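Local coordinates for zona pellucida sperm-binding protein 1 (Gallus gallus, PDB 6GF7) that probably helps build the extracellular egg coat and take part in sperm binding at fertilisation, this chain being its Ig-like N-terminal part, at residues 19-24 with 100-105. The protein carries 2 engineered substitutions. Sequence-based numbering, arbitrary orientation.
Sequences MQLLAY and YEVQMT. Engineered in segment 100-105: Gln103 (natural residue Asn).
Met19 and Met104 mark the place where strands 19-24 and 100-105 come nearest, their CA atoms 8.2 Å apart. The strands run roughly antiparallel, at 152°, yet their axes approach no closer than 9.0 Å and no hydrogen bond joins them, because they belong to different sheets: 19-24 pairs with strands 9-14 and 63-68, whereas 100-105 pairs with 80-90. What meets between them is side chain against side chain, the sheet-on-sheet packing that makes the core of an Ig-like sandwich.

Met104 does most of the bridging. Its CG lies anti to the carbonyl carbon (chi1 -59°) and the chain then bends at the thioether (chi3 64°), which swings the methyl across the side chain of Met19. Methyl CE of Met104 rests 3.5 Å from CG of Met19 and also near the Met19 sulfur, while the extended Met19 chain brings that SD to 4.0 Å from CB of Met104. The sulfur of Met104 lies against Leu21, the next residue of 19-24 whose CB is directed toward 100-105, 3.9 Å from the leucine CB and with CD2 about as near. That CD2 also meets Val102, at 4.0 Å from CG1, as the leucine and valine side chains pass in opposite directions.

From strand 9-14, Tyr12 packs on both Leu21 and Met104, and Leu87 of strand 80-90 adds to the apolar surroundings of Leu21. Gln20, whose CB is directed away from 100-105, donates a hydrogen bond from NE2 to OG of Ser66. Antiparallel strands of different sheets meet here through apolar side chains, with the Met104 methyl near the Gln20 carbonyl oxygen but not hydrogen-bonded: consistent with cohesion by van der Waals contact and burial from water, while disulfide Cys14-Cys106 ties the two sheets covalently.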
loop_
_atom_site.group_PDB
_atom_site.type_symbol
_atom_site.label_atom_id
_atom_site.label_comp_id
_atom_site.label_asym_id
_atom_site.label_seq_id
_atom_site.Cartn_x
_atom_site.Cartn_y
_atom_site.Cartn_z
ATOM N N MET A 19 6.246 -1.063 -16.335
ATOM C CA MET A 19 7.629 -0.661 -16.161
ATOM C C MET A 19 8.356 -1.686 -15.295
ATOM O O MET A 19 7.743 -2.436 -14.527
ATOM C CB MET A 19 7.708 0.752 -15.578
ATOM C CG MET A 19 6.817 0.962 -14.373
ATOM S SD MET A 19 6.604 2.712 -14.013
ATOM C CE MET A 19 5.261 2.645 -12.827
ATOM N N GLN A 20 9.676 -1.730 -15.453
ATOM C CA GLN A 20 10.533 -2.678 -14.752
ATOM C C GLN A 20 11.593 -1.922 -13.972
ATOM O O GLN A 20 12.211 -0.989 -14.496
ATOM C CB GLN A 20 11.205 -3.648 -15.721
ATOM C CG GLN A 20 10.235 -4.600 -16.375
ATOM C CD GLN A 20 10.910 -5.845 -16.896
ATOM O OE1 GLN A 20 12.005 -5.781 -17.460
ATOM N NE2 GLN A 20 10.265 -6.995 -16.703
ATOM N N LEU A 21 11.804 -2.324 -12.726
ATOM C CA LEU A 21 12.829 -1.732 -11.881
ATOM C C LEU A 21 13.881 -2.803 -11.626
ATOM O O LEU A 21 13.581 -3.855 -11.051
ATOM C CB LEU A 21 12.222 -1.212 -10.576
ATOM C CG LEU A 21 13.171 -0.646 -9.522
ATOM C CD1 LEU A 21 14.089 0.396 -10.133
ATOM C CD2 LEU A 21 12.365 -0.055 -8.377
ATOM N N LEU A 22 15.103 -2.542 -12.078
ATOM C CA LEU A 22 16.193 -3.501 -11.991
ATOM C C LEU A 22 17.193 -3.060 -10.938
ATOM O O LEU A 22 17.675 -1.924 -10.965
ATOM C CB LEU A 22 16.896 -3.657 -13.339
ATOM C CG LEU A 22 16.033 -4.069 -14.528
ATOM C CD1 LEU A 22 16.907 -4.272 -15.734
ATOM C CD2 LEU A 22 15.312 -5.343 -14.222
ATOM N N ALA A 23 17.521 -3.969 -10.038
ATOM C CA ALA A 23 18.516 -3.724 -9.012
ATOM C C ALA A 23 19.538 -4.845 -9.079
ATOM O O ALA A 23 19.181 -6.013 -9.264
ATOM C CB ALA A 23 17.884 -3.650 -7.620
ATOM N N TYR A 24 20.812 -4.479 -8.971
ATOM C CA TYR A 24 21.907 -5.444 -8.987
ATOM C C TYR A 24 22.656 -5.343 -7.667
ATOM O O TYR A 24 23.591 -4.538 -7.532
ATOM C CB TYR A 24 22.835 -5.186 -10.170
ATOM C CG TYR A 24 22.143 -5.308 -11.503
ATOM C CD1 TYR A 24 22.064 -6.534 -12.156
ATOM C CD2 TYR A 24 21.552 -4.206 -12.106
ATOM C CE1 TYR A 24 21.428 -6.659 -13.380
ATOM C CE2 TYR A 24 20.908 -4.321 -13.333
ATOM C CZ TYR A 24 20.851 -5.550 -13.964
ATOM O OH TYR A 24 20.218 -5.677 -15.182
ATOM N N TYR A 100 17.104 3.157 -0.491
ATOM C CA TYR A 100 17.093 4.086 -1.608
ATOM C C TYR A 100 15.655 4.392 -1.997
ATOM O O TYR A 100 14.816 3.489 -2.056
ATOM C CB TYR A 100 17.835 3.502 -2.815
ATOM C CG TYR A 100 19.197 2.919 -2.507
ATOM C CD1 TYR A 100 19.329 1.657 -1.937
ATOM C CD2 TYR A 100 20.353 3.613 -2.831
ATOM C CE1 TYR A 100 20.574 1.123 -1.669
ATOM C CE2 TYR A 100 21.600 3.084 -2.568
ATOM C CZ TYR A 100 21.705 1.844 -1.990
ATOM O OH TYR A 100 22.947 1.323 -1.735
ATOM N N GLU A 101 15.371 5.661 -2.272
ATOM C CA GLU A 101 14.066 6.079 -2.765
ATOM C C GLU A 101 14.182 6.425 -4.240
ATOM O O GLU A 101 15.014 7.252 -4.625
ATOM C CB GLU A 101 13.530 7.286 -1.990
ATOM C CG GLU A 101 12.997 6.981 -0.601
ATOM C CD GLU A 101 12.409 8.207 0.080
ATOM O OE1 GLU A 101 12.285 9.267 -0.575
ATOM O OE2 GLU A 101 12.072 8.109 1.276
ATOM N N VAL A 102 13.361 5.783 -5.061
ATOM C CA VAL A 102 13.334 6.030 -6.493
ATOM C C VAL A 102 11.896 6.314 -6.893
ATOM O O VAL A 102 10.964 5.655 -6.415
ATOM C CB VAL A 102 13.912 4.852 -7.304
ATOM C CG1 VAL A 102 13.203 3.557 -6.947
ATOM C CG2 VAL A 102 13.815 5.131 -8.802
ATOM N N GLN A 103 11.713 7.300 -7.760
ATOM C CA GLN A 103 10.395 7.641 -8.277
ATOM C C GLN A 103 10.376 7.258 -9.745
ATOM O O GLN A 103 11.045 7.889 -10.568
ATOM C CB GLN A 103 10.073 9.123 -8.099
ATOM C CG GLN A 103 8.630 9.459 -8.452
ATOM C CD GLN A 103 8.288 10.919 -8.244
ATOM O OE1 GLN A 103 7.227 11.244 -7.712
ATOM N NE2 GLN A 103 9.176 11.807 -8.676
ATOM N N MET A 104 9.593 6.241 -10.072
ATOM C CA MET A 104 9.526 5.742 -11.434
ATOM C C MET A 104 8.435 6.504 -12.166
ATOM O O MET A 104 7.261 6.440 -11.784
ATOM C CB MET A 104 9.238 4.245 -11.452
ATOM C CG MET A 104 10.250 3.410 -10.722
ATOM S SD MET A 104 9.657 1.726 -10.655
ATOM C CE MET A 104 9.631 1.316 -12.391
ATOM N N THR A 105 8.830 7.239 -13.197
ATOM C CA THR A 105 7.909 8.019 -14.003
ATOM C C THR A 105 7.963 7.500 -15.429
ATOM O O THR A 105 9.047 7.404 -16.013
ATOM C CB THR A 105 8.271 9.499 -13.960
ATOM O OG1 THR A 105 8.401 9.909 -12.594
ATOM C CG2 THR A 105 7.189 10.322 -14.626
#